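Local coordinates for protein putative retaining b-glycosidase (Saccharophagus degradans, PDB 5A95) that probably hydrolyses beta-glucans as a retaining family 5 glycoside hydrolase, with the specificity of a licheninase, at residues K265-K268 against N269-L273; P314-V317 against K318-K322; T339-D343 against W344-P348; R112-P116 against D117-G121. The protein carries 1 engineered substitution. All blocks are in the same frame, centred on the assembly; numbering follows the deposited sequence. Where two conformers were deposited one is given.

Interaction 1 of 4, residues K265-K268 against N269-L273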
loop_
_atom_site.group_PDB
_atom_site.type_symbol
_atom_site.label_atom_id
_atom_site.label_comp_id
_atom_site.label_asym_id
_atom_site.label_seq_id
_atom_site.Cartn_x
_atom_site.Cartn_y
_atom_site.Cartn_z
ATOM N N LYS A 265 -46.198 4.499 -3.372
ATOM C CA LYS A 265 -45.843 3.306 -2.629
ATOM C C LYS A 265 -46.970 2.287 -2.721
ATOM O O LYS A 265 -48.059 2.467 -2.161
ATOM C CB LYS A 265 -45.572 3.633 -1.168
ATOM C CG LYS A 265 -44.318 4.461 -0.931
ATOM C CD LYS A 265 -44.011 4.554 0.569
ATOM C CE LYS A 265 -42.646 5.174 0.869
ATOM N NZ LYS A 265 -42.764 6.634 0.700
ATOM N N ASN A 266 -46.676 1.203 -3.442
ATOM C CA ASN A 266 -47.543 0.039 -3.554
ATOM C C ASN A 266 -46.669 -1.150 -3.896
ATOM O O ASN A 266 -45.465 -1.003 -4.104
ATOM C CB ASN A 266 -48.692 0.259 -4.544
ATOM C CG ASN A 266 -48.223 0.483 -5.971
ATOM O OD1 ASN A 266 -47.162 0.036 -6.363
ATOM N ND2 ASN A 266 -49.022 1.202 -6.742
ATOM N N ASP A 267 -47.252 -2.344 -3.927
ATOM C CA ASP A 267 -46.461 -3.535 -4.220
ATOM C C ASP A 267 -45.847 -3.490 -5.608
ATOM O O ASP A 267 -44.662 -3.758 -5.753
ATOM C CB ASP A 267 -47.300 -4.796 -4.097
ATOM C CG ASP A 267 -47.579 -5.203 -2.671
ATOM O OD1 ASP A 267 -47.373 -4.409 -1.731
ATOM O OD2 ASP A 267 -48.055 -6.328 -2.508
ATOM N N LYS A 268 -46.639 -3.140 -6.624
ATOM C CA LYS A 268 -46.164 -3.189 -8.006
ATOM C C LYS A 268 -44.914 -2.336 -8.174
ATOM O O LYS A 268 -43.936 -2.728 -8.807
ATOM C CB LYS A 268 -47.240 -2.643 -8.953
ATOM C CG LYS A 268 -46.795 -2.457 -10.385
ATOM C CD LYS A 268 -47.897 -1.908 -11.270
ATOM C CE LYS A 268 -47.388 -1.674 -12.679
ATOM N NZ LYS A 268 -48.442 -1.192 -13.579
ATOM N N ASN A 269 -44.933 -1.134 -7.610
ATOM C CA ASN A 269 -43.869 -0.188 -7.879
ATOM C C ASN A 269 -42.574 -0.558 -7.151
ATOM O O ASN A 269 -41.484 -0.420 -7.716
ATOM C CB ASN A 269 -44.304 1.246 -7.570
ATOM C CG ASN A 269 -45.412 1.727 -8.486
ATOM O OD1 ASN A 269 -45.601 1.216 -9.582
ATOM N ND2 ASN A 269 -46.160 2.689 -8.016
ATOM N N PHE A 270 -42.685 -1.051 -5.917
ATOM C CA PHE A 270 -41.496 -1.572 -5.238
ATOM C C PHE A 270 -40.945 -2.818 -5.949
ATOM O O PHE A 270 -39.734 -2.931 -6.160
ATOM C CB PHE A 270 -41.745 -1.886 -3.782
ATOM C CG PHE A 270 -41.648 -0.687 -2.892
ATOM C CD1 PHE A 270 -40.398 -0.165 -2.583
ATOM C CD2 PHE A 270 -42.782 -0.066 -2.365
ATOM C CE1 PHE A 270 -40.284 0.973 -1.787
ATOM C CE2 PHE A 270 -42.665 1.045 -1.542
ATOM C CZ PHE A 270 -41.416 1.563 -1.266
ATOM N N PHE A 271 -41.817 -3.746 -6.321
ATOM C CA PHE A 271 -41.335 -4.976 -6.950
ATOM C C PHE A 271 -40.613 -4.640 -8.247
ATOM O O PHE A 271 -39.580 -5.250 -8.566
ATOM C CB PHE A 271 -42.489 -5.933 -7.271
ATOM C CG PHE A 271 -43.207 -6.513 -6.071
ATOM C CD1 PHE A 271 -42.720 -6.399 -4.782
ATOM C CD2 PHE A 271 -44.392 -7.185 -6.250
ATOM C CE1 PHE A 271 -43.389 -6.950 -3.707
ATOM C CE2 PHE A 271 -45.093 -7.746 -5.171
ATOM C CZ PHE A 271 -44.570 -7.651 -3.906
ATOM N N LYS A 272 -41.150 -3.695 -9.022
ATOM C CA LYS A 272 -40.541 -3.352 -10.284
ATOM C C LYS A 272 -39.144 -2.733 -10.077
ATOM O O LYS A 272 -38.184 -3.083 -10.743
ATOM C CB LYS A 272 -41.436 -2.398 -11.098
ATOM C CG LYS A 272 -40.793 -1.954 -12.414
ATOM C CD LYS A 272 -41.732 -1.596 -13.552
ATOM C CE LYS A 272 -41.233 -2.145 -14.903
ATOM N NZ LYS A 272 -39.746 -2.271 -15.106
ATOM N N LEU A 273 -39.056 -1.788 -9.152
ATOM C CA LEU A 273 -37.783 -1.159 -8.881
ATOM C C LEU A 273 -36.766 -2.158 -8.327
ATOM O O LEU A 273 -35.587 -2.129 -8.703
ATOM C CB LEU A 273 -37.962 0.032 -7.934
ATOM C CG LEU A 273 -38.581 1.248 -8.587
ATOM C CD1 LEU A 273 -39.050 2.244 -7.557
ATOM C CD2 LEU A 273 -37.593 1.902 -9.520
#

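Interaction 2 of 4, residues P314-V317 against K318-K322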
loop_
_atom_site.group_PDB
_atom_site.type_symbol
_atom_site.label_atom_id
_atom_site.label_comp_id
_atom_site.label_asym_id
_atom_site.label_seq_id
_atom_site.Cartn_x
_atom_site.Cartn_y
_atom_site.Cartn_z
ATOM N N PRO A 314 -43.698 -7.232 4.763
ATOM C CA PRO A 314 -44.439 -8.165 3.930
ATOM C C PRO A 314 -44.061 -8.066 2.456
ATOM O O PRO A 314 -44.045 -9.068 1.762
ATOM C CB PRO A 314 -45.906 -7.780 4.189
ATOM C CG PRO A 314 -45.891 -7.235 5.606
ATOM C CD PRO A 314 -44.558 -6.524 5.734
ATOM N N ARG A 315 -43.772 -6.850 2.003
ATOM C CA ARG A 315 -43.391 -6.655 0.604
ATOM C C ARG A 315 -42.089 -7.355 0.247
ATOM O O ARG A 315 -42.029 -8.093 -0.744
ATOM C CB ARG A 315 -43.243 -5.190 0.258
ATOM C CG ARG A 315 -44.509 -4.461 0.083
ATOM C CD ARG A 315 -44.301 -3.164 -0.688
ATOM N NE ARG A 315 -45.586 -2.532 -0.636
ATOM C CZ ARG A 315 -45.881 -1.416 0.013
ATOM N NH1 ARG A 315 -44.959 -0.783 0.664
ATOM N NH2 ARG A 315 -47.127 -0.961 -0.015
ATOM N N ILE A 316 -41.042 -7.124 1.030
ATOM C CA ILE A 316 -39.751 -7.704 0.705
ATOM C C ILE A 316 -39.771 -9.233 0.837
ATOM O O ILE A 316 -39.165 -9.949 0.043
ATOM C CB ILE A 316 -38.604 -7.043 1.502
ATOM C CG1 ILE A 316 -37.236 -7.391 0.927
ATOM C CG2 ILE A 316 -38.608 -7.406 2.983
ATOM C CD1 ILE A 316 -37.004 -6.947 -0.481
ATOM N N VAL A 317 -40.512 -9.750 1.824
ATOM C CA VAL A 317 -40.640 -11.185 1.968
ATOM C C VAL A 317 -41.412 -11.812 0.789
ATOM O O VAL A 317 -40.992 -12.825 0.245
ATOM C CB VAL A 317 -41.272 -11.537 3.330
ATOM C CG1 VAL A 317 -41.716 -12.980 3.398
ATOM C CG2 VAL A 317 -40.263 -11.250 4.434
ATOM N N LYS A 318 -42.518 -11.197 0.394
ATOM C CA LYS A 318 -43.297 -11.676 -0.752
ATOM C C LYS A 318 -42.426 -11.691 -2.000
ATOM O O LYS A 318 -42.420 -12.648 -2.759
ATOM C CB LYS A 318 -44.530 -10.783 -0.961
ATOM C CG LYS A 318 -45.411 -11.162 -2.141
ATOM C CD LYS A 318 -46.812 -10.554 -2.035
ATOM C CE LYS A 318 -47.766 -11.160 -3.064
ATOM N NZ LYS A 318 -48.033 -10.174 -4.117
ATOM N N TYR A 319 -41.691 -10.613 -2.212
ATOM C CA TYR A 319 -40.815 -10.510 -3.375
ATOM C C TYR A 319 -39.701 -11.561 -3.340
ATOM O O TYR A 319 -39.483 -12.278 -4.332
ATOM C CB TYR A 319 -40.243 -9.091 -3.482
ATOM C CG TYR A 319 -39.375 -8.904 -4.671
ATOM C CD1 TYR A 319 -39.945 -8.759 -5.922
ATOM C CD2 TYR A 319 -37.992 -8.926 -4.557
ATOM C CE1 TYR A 319 -39.154 -8.656 -7.052
ATOM C CE2 TYR A 319 -37.185 -8.832 -5.682
ATOM C CZ TYR A 319 -37.769 -8.666 -6.922
ATOM O OH TYR A 319 -36.973 -8.594 -8.007
ATOM N N MET A 320 -38.989 -11.673 -2.223
ATOM C CA MET A 320 -37.917 -12.651 -2.158
ATOM C C MET A 320 -38.446 -14.076 -2.324
ATOM O O MET A 320 -37.788 -14.911 -2.954
ATOM C CB MET A 320 -37.137 -12.540 -0.858
ATOM C CG MET A 320 -36.333 -11.254 -0.725
ATOM S SD MET A 320 -35.280 -11.188 0.727
ATOM C CE MET A 320 -36.478 -11.364 2.034
ATOM N N GLN A 321 -39.594 -14.361 -1.739
ATOM C CA GLN A 321 -40.131 -15.732 -1.799
ATOM C C GLN A 321 -40.514 -16.080 -3.228
ATOM O O GLN A 321 -40.262 -17.201 -3.657
ATOM C CB GLN A 321 -41.290 -15.935 -0.767
ATOM C CG GLN A 321 -40.754 -15.969 0.691
ATOM C CD GLN A 321 -41.766 -16.238 1.827
ATOM O OE1 GLN A 321 -42.979 -15.967 1.700
ATOM N NE2 GLN A 321 -41.243 -16.718 2.989
ATOM N N LYS A 322 -41.065 -15.125 -3.982
ATOM C CA LYS A 322 -41.366 -15.319 -5.405
ATOM C C LYS A 322 -40.112 -15.639 -6.225
ATOM O O LYS A 322 -40.142 -16.492 -7.108
ATOM C CB LYS A 322 -42.048 -14.077 -5.997
ATOM C CG LYS A 322 -42.343 -14.238 -7.472
ATOM C CD LYS A 322 -43.230 -13.145 -8.002
ATOM C CE LYS A 322 -43.616 -13.481 -9.439
ATOM N NZ LYS A 322 -44.390 -12.393 -10.077
#

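Interaction 3 of 4, residues T339-D343 against W344-P348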
loop_
_atom_site.group_PDB
_atom_site.type_symbol
_atom_site.label_atom_id
_atom_site.label_comp_id
_atom_site.label_asym_id
_atom_site.label_seq_id
_atom_site.Cartn_x
_atom_site.Cartn_y
_atom_site.Cartn_z
ATOM N N THR A 339 -32.336 -2.866 14.937
ATOM C CA THR A 339 -32.248 -4.046 15.774
ATOM C C THR A 339 -33.356 -5.054 15.469
ATOM O O THR A 339 -34.440 -4.659 15.043
ATOM C CB THR A 339 -32.434 -3.691 17.245
ATOM O OG1 THR A 339 -33.757 -3.194 17.411
ATOM C CG2 THR A 339 -31.439 -2.670 17.708
ATOM N N MET A 340 -33.091 -6.335 15.763
ATOM C CA MET A 340 -34.123 -7.369 15.809
ATOM C C MET A 340 -34.619 -7.661 17.201
ATOM O O MET A 340 -35.642 -8.318 17.359
ATOM C CB MET A 340 -33.632 -8.681 15.200
ATOM C CG MET A 340 -33.303 -8.553 13.724
ATOM S SD MET A 340 -32.777 -10.098 12.973
ATOM C CE MET A 340 -34.351 -10.943 12.919
ATOM N N ILE A 341 -33.862 -7.208 18.190
ATOM C CA ILE A 341 -34.146 -7.485 19.591
ATOM C C ILE A 341 -33.902 -6.235 20.412
ATOM O O ILE A 341 -33.072 -5.395 20.052
ATOM C CB ILE A 341 -33.305 -8.666 20.135
ATOM C CG1 ILE A 341 -31.800 -8.424 19.895
ATOM C CG2 ILE A 341 -33.806 -9.985 19.560
ATOM C CD1 ILE A 341 -30.904 -9.512 20.465
ATOM N N ASN A 342 -34.609 -6.116 21.534
ATOM C CA ASN A 342 -34.493 -4.937 22.387
ATOM C C ASN A 342 -33.516 -5.138 23.531
ATOM O O ASN A 342 -33.114 -4.166 24.180
ATOM C CB ASN A 342 -35.856 -4.576 22.985
ATOM C CG ASN A 342 -36.910 -4.318 21.929
ATOM O OD1 ASN A 342 -36.618 -3.877 20.824
ATOM N ND2 ASN A 342 -38.160 -4.517 22.309
ATOM N N ASP A 343 -33.166 -6.394 23.781
ATOM C CA ASP A 343 -32.332 -6.763 24.930
ATOM C C ASP A 343 -31.740 -8.145 24.731
ATOM O O ASP A 343 -32.140 -8.857 23.830
ATOM C CB ASP A 343 -33.177 -6.733 26.217
ATOM C CG ASP A 343 -34.420 -7.589 26.110
ATOM O OD1 ASP A 343 -34.292 -8.773 25.760
ATOM O OD2 ASP A 343 -35.534 -7.070 26.372
ATOM N N TRP A 344 -30.794 -8.545 25.594
ATOM C CA TRP A 344 -30.189 -9.859 25.475
ATOM C C TRP A 344 -31.039 -11.010 26.022
ATOM O O TRP A 344 -30.650 -12.163 25.963
ATOM C CB TRP A 344 -28.757 -9.853 26.019
ATOM C CG TRP A 344 -27.773 -9.247 25.068
ATOM C CD1 TRP A 344 -26.993 -8.164 25.281
ATOM C CD2 TRP A 344 -27.479 -9.703 23.734
ATOM N NE1 TRP A 344 -26.203 -7.927 24.185
ATOM C CE2 TRP A 344 -26.495 -8.850 23.215
ATOM C CE3 TRP A 344 -27.942 -10.749 22.952
ATOM C CZ2 TRP A 344 -25.977 -9.009 21.941
ATOM C CZ3 TRP A 344 -27.445 -10.896 21.672
ATOM C CH2 TRP A 344 -26.460 -10.038 21.191
ATOM N N ASP A 345 -32.241 -10.690 26.508
ATOM C CA ASP A 345 -33.296 -11.699 26.709
ATOM C C ASP A 345 -34.097 -12.009 25.420
ATOM O O ASP A 345 -35.015 -12.823 25.439
ATOM C CB ASP A 345 -34.227 -11.324 27.876
ATOM C CG ASP A 345 -33.496 -11.276 29.201
ATOM O OD1 ASP A 345 -32.443 -11.954 29.354
ATOM O OD2 ASP A 345 -33.982 -10.560 30.097
ATOM N N PHE A 346 -33.700 -11.377 24.318
ATOM C CA PHE A 346 -34.222 -11.663 22.982
ATOM C C PHE A 346 -35.657 -11.160 22.784
ATOM O O PHE A 346 -36.378 -11.643 21.899
ATOM C CB PHE A 346 -34.079 -13.143 22.593
ATOM C CG PHE A 346 -32.724 -13.711 22.875
ATOM C CD1 PHE A 346 -31.599 -13.218 22.234
ATOM C CD2 PHE A 346 -32.585 -14.743 23.788
ATOM C CE1 PHE A 346 -30.345 -13.742 22.520
ATOM C CE2 PHE A 346 -31.345 -15.281 24.059
ATOM C CZ PHE A 346 -30.231 -14.787 23.413
ATOM N N THR A 347 -36.078 -10.174 23.574
ATOM C CA THR A 347 -37.410 -9.583 23.339
ATOM C C THR A 347 -37.386 -8.961 21.929
ATOM O O THR A 347 -36.526 -8.121 21.638
ATOM C CB THR A 347 -37.748 -8.500 24.343
ATOM O OG1 THR A 347 -37.654 -9.057 25.649
ATOM C CG2 THR A 347 -39.177 -7.974 24.137
ATOM N N PRO A 348 -38.328 -9.364 21.056
ATOM C CA PRO A 348 -38.208 -8.885 19.672
ATOM C C PRO A 348 -38.574 -7.418 19.496
ATOM O O PRO A 348 -39.465 -6.889 20.194
ATOM C CB PRO A 348 -39.168 -9.773 18.886
ATOM C CG PRO A 348 -39.434 -10.964 19.750
ATOM C CD PRO A 348 -39.317 -10.452 21.160
#

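Interaction 4 of 4, residues R112-P116 against D117-G121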
loop_
_atom_site.group_PDB
_atom_site.type_symbol
_atom_site.label_atom_id
_atom_site.label_comp_id
_atom_site.label_asym_id
_atom_site.label_seq_id
_atom_site.Cartn_x
_atom_site.Cartn_y
_atom_site.Cartn_z
ATOM N N ARG A 112 -7.941 -6.114 13.092
ATOM C CA ARG A 112 -6.662 -5.580 13.564
ATOM C C ARG A 112 -6.571 -5.555 15.091
ATOM O O ARG A 112 -5.534 -5.878 15.651
ATOM C CB ARG A 112 -6.402 -4.184 12.989
ATOM C CG ARG A 112 -6.101 -4.181 11.505
ATOM C CD ARG A 112 -5.773 -2.795 11.000
ATOM N NE ARG A 112 -6.892 -1.863 11.042
ATOM C CZ ARG A 112 -7.824 -1.759 10.102
ATOM N NH1 ARG A 112 -7.809 -2.585 9.073
ATOM N NH2 ARG A 112 -8.793 -0.863 10.202
ATOM N N LYS A 113 -7.654 -5.156 15.774
ATOM C CA LYS A 113 -7.605 -4.990 17.222
ATOM C C LYS A 113 -7.382 -6.311 17.946
ATOM O O LYS A 113 -6.533 -6.401 18.845
ATOM C CB LYS A 113 -8.873 -4.288 17.727
ATOM C CG LYS A 113 -8.817 -3.936 19.207
ATOM C CD LYS A 113 -9.989 -3.084 19.653
ATOM C CE LYS A 113 -9.795 -2.559 21.074
ATOM N NZ LYS A 113 -10.974 -1.752 21.494
ATOM N N LEU A 114 -8.174 -7.318 17.594
ATOM C CA LEU A 114 -7.975 -8.650 18.156
ATOM C C LEU A 114 -6.726 -9.315 17.600
ATOM O O LEU A 114 -6.044 -10.069 18.298
ATOM C CB LEU A 114 -9.189 -9.538 17.911
ATOM C CG LEU A 114 -10.448 -9.153 18.661
ATOM C CD1 LEU A 114 -11.638 -10.022 18.214
ATOM C CD2 LEU A 114 -10.167 -9.324 20.148
ATOM N N GLY A 115 -6.430 -9.009 16.343
ATOM C CA GLY A 115 -5.369 -9.654 15.603
ATOM C C GLY A 115 -5.869 -10.894 14.883
ATOM O O GLY A 115 -6.752 -11.590 15.393
ATOM N N PRO A 116 -5.313 -11.194 13.701
ATOM C CA PRO A 116 -5.745 -12.371 12.961
ATOM C C PRO A 116 -5.792 -13.670 13.753
ATOM O O PRO A 116 -6.767 -14.395 13.650
ATOM C CB PRO A 116 -4.735 -12.441 11.799
ATOM C CG PRO A 116 -4.436 -11.015 11.548
ATOM C CD PRO A 116 -4.372 -10.372 12.915
ATOM N N ASP A 117 -4.741 -13.970 14.510
ATOM C CA ASP A 117 -4.666 -15.259 15.158
ATOM C C ASP A 117 -5.817 -15.437 16.136
ATOM O O ASP A 117 -6.472 -16.480 16.172
ATOM C CB ASP A 117 -3.343 -15.445 15.935
ATOM C CG ASP A 117 -2.109 -15.542 15.042
ATOM O OD1 ASP A 117 -2.231 -15.565 13.802
ATOM O OD2 ASP A 117 -1.006 -15.634 15.643
ATOM N N VAL A 118 -6.051 -14.417 16.955
ATOM C CA VAL A 118 -7.124 -14.456 17.926
ATOM C C VAL A 118 -8.504 -14.429 17.249
ATOM O O VAL A 118 -9.440 -15.151 17.656
ATOM C CB VAL A 118 -6.965 -13.306 18.933
ATOM C CG1 VAL A 118 -8.218 -13.093 19.775
ATOM C CG2 VAL A 118 -5.772 -13.601 19.841
ATOM N N TYR A 119 -8.673 -13.565 16.255
ATOM C CA TYR A 119 -9.965 -13.496 15.579
ATOM C C TYR A 119 -10.325 -14.862 14.971
ATOM O O TYR A 119 -11.462 -15.345 15.103
ATOM C CB TYR A 119 -9.994 -12.351 14.552
ATOM C CG TYR A 119 -11.370 -11.752 14.316
ATOM C CD1 TYR A 119 -12.429 -12.534 13.884
ATOM C CD2 TYR A 119 -11.619 -10.412 14.550
ATOM C CE1 TYR A 119 -13.689 -12.003 13.696
ATOM C CE2 TYR A 119 -12.894 -9.869 14.382
ATOM C CZ TYR A 119 -13.928 -10.659 13.930
ATOM O OH TYR A 119 -15.173 -10.133 13.747
ATOM N N LEU A 120 -9.354 -15.483 14.298
ATOM C CA LEU A 120 -9.606 -16.795 13.708
ATOM C C LEU A 120 -9.977 -17.833 14.778
ATOM O O LEU A 120 -10.814 -18.683 14.557
ATOM C CB LEU A 120 -8.407 -17.263 12.894
ATOM C CG LEU A 120 -8.155 -16.452 11.621
ATOM C CD1 LEU A 120 -6.746 -16.723 11.121
ATOM C CD2 LEU A 120 -9.184 -16.777 10.549
ATOM N N GLY A 121 -9.346 -17.752 15.945
ATOM C CA GLY A 121 -9.719 -18.647 17.032
ATOM C C GLY A 121 -11.175 -18.480 17.438
ATOM O O GLY A 121 -11.840 -19.460 17.821
HETATM O O HOH W 1 -4.158 -12.169 17.510
#

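Interaction 1 of 4, residues K265-K268 against N269-L273
Phe271 folds back over Asp267, one turn earlier at the start of helix 267-279. Phe271 CB lies 3.4 Å from Asp267 O, the acceptor that also takes the hydrogen bond of Phe271 N at 2.9 Å. With CG anti to the carbonyl carbon (chi1 -67°), the ring is laid over that oxygen: Asp267 O sits over one face, off-centre, 3.1 Å from Phe271 CG. Farther out, Phe271 CE2 meets Asp267 CB at 3.8 Å, a CH-pi contact over the face, and Phe271 CZ comes beside both Asp267 CB and OD2. The carboxylate points the same way as the ring; its OD1 is engaged in a salt bridge with Arg315 of helix 312-323.

Asn266 is the N-cap. Asn266 OD1 accepts Asn269 N at 2.8 Å, nearly along the C=O axis, a reach that asparagine's short amide suits. Just before the cap, Lys265 lays its aliphatic CG 3.8 Å from Phe270 CE2, one turn into the helix. Cut back to alanine, Phe271 would probably leave Asp267 CB and its carbonyl without their cover and open a gap toward Lys318 of helix 312-323. The cap thus satisfies a first-turn N-H, and an acidic residue here, where the helix end gathers positive potential, is likely to be stabilised as its anion.

Interaction 2 of 4, residues P314-V317 against K318-K322
Val317 and Gln321, one turn apart on helix 312-323, run side by side and point the same way. The valine holds CG1 anti to its own N (chi1 167°), which carries this methyl along the helix toward the next turn. There Val317 CG1 lies 3.6 Å from Gln321 CD and almost equally far from OE1 and NE2, so the methyl rests against the whole amide group and not against one of its atoms. The stem of the glutamine packs lower down, Gln321 CG 3.2 Å from Val317 O, an oxygen already bonded to Gln321 N. A compact, beta-branched valine fits here: CG1 meets the glutamine, and the valine as a whole also packs on Phe354, Phe355 and Val358 of helix 350-363.

Helix 312-323 is the connection of a beta-alpha-beta unit between strands 287-289 and 326-329, part of the (beta/alpha)8 barrel of family 5 enzymes. Ile316, buried, packs against Trp274 and Trp278 of the neighbouring helix 267-279. Met320 reaches back to it: the chain bends at its last torsion (chi3 -59°), bringing Met320 CE within 4.2 Å of Ile316 CG1 and 3.6 Å of Ile316 O. The unbranched, flexible methionine can thus follow the isoleucine's outline.

Lys318 takes part mainly through its backbone and first carbon. Lys318 N donates to Pro314 O at 3.0 Å, and Lys318 CB lies 3.3 Å from that same Pro314 O. Beyond CB the chain leads away from the preceding turn, as suits a lysine on an exposed side of a helix.

Interaction 3 of 4, residues T339-D343 against W344-P348
A type I beta turn from Asp343 to Phe346 folds this loop back on itself, Phe346 N donating to Asp343 O at 3.0 Å from well above the carbonyl plane. Farther from the turn, Asn342 N gives a hydrogen bond to Thr347 O (2.8 Å), and the backbones of Ile341 and Pro348 form a single bridge. In one of two modelled conformers, the carboxylate of Asp343 takes two bonds from Thr347, OD1 accepting the backbone N at 3.2 Å from above the carboxylate plane and OD2 taking the hydroxyl OG1 at 3.0 Å on its syn lone pair; the second conformer makes this pairing less certain. Threonine suits the place because its hydroxyl adds a second donor to the backbone N-H.

The loop joins strand 326-329 to helix 350-363, on the side of the (beta/alpha)8 barrel where family 5 enzymes carry their substrate loops, and the side chain of Ile341 lies about 11 Å from a bound glucose unit. Ile341 CG1 stands between the backbone N and the carbonyl carbon (chi1 54°), which sends Ile341 CD1 to Trp344 CZ3, 3.9 Å away, and to the edge of the Phe346 ring, while CG2 touches Phe346 CA at 3.8 Å. With an alanine here, the gap left by CD1 and CG2 would probably lie beside Trp344 CZ3 and the Phe346 edge, costing both rings a packing partner. The indole of Trp344 also packs on Leu89 of helix 87-96.

Interaction 4 of 4, residues R112-P116 against D117-G121
Gly115 interrupts the helical path between helices 108-114 and 116-133 with a positive phi (89°, psi 146°), and as N-cap of the second helix it offers its O to Tyr119 N at 2.9 Å. At these angles a CB would collide with the carbonyl oxygen of Leu114, so the absence of a side chain fits. Pro116 follows as the first helical residue, where its missing N-H costs no helical bond and its fixed phi starts the turn; its O takes Leu120 N at 2.9 Å.

Leu114, the last residue of the first helix, reaches across the break. Leu114 CD1 comes 3.7 Å from Tyr119 CD2, obliquely to the ring, and Leu114 CB lies 4.1 Å from Val118 CG1. The tyrosine carries its ring back toward the leucine because CG is turned away from the backbone N (chi1 -151°), and its hydroxyl is held by Asp75. Pro116 and Leu120 face Trp111, so the two helices share apolar cover on that side.

A glycine N-cap has no side chain to receive the first N-H groups, and a water does part of that work, accepting from Val118 N at 3.0 Å and donating to Leu114 O at 2.9 Å. It therefore links the end of one helix to the start of the next, while Asp117 in the first turn is likely to gain from the positive potential there.

How the interactions relate
Interactions 1 and 2 belong to neighbouring barrel helices, 267-279 and 312-323, and touch directly, through the aspartate-arginine salt bridge and the packing of Phe270 and Phe271 against Arg315. Interaction 1 is a polar cap at the surface, whereas interaction 2, on the next helix, is partly buried and relies on aliphatic contacts. Interaction 4 is again a helix start, on the opposite side of the chain's centre from both, but there glycine and water replace the capping amide of interaction 1. Interaction 3, partly buried, alone lies in a loop without regular structure; its turn combines polar side-chain bonds with an aromatic cluster, and its nearest atoms stay about 10 Å from those of interaction 2.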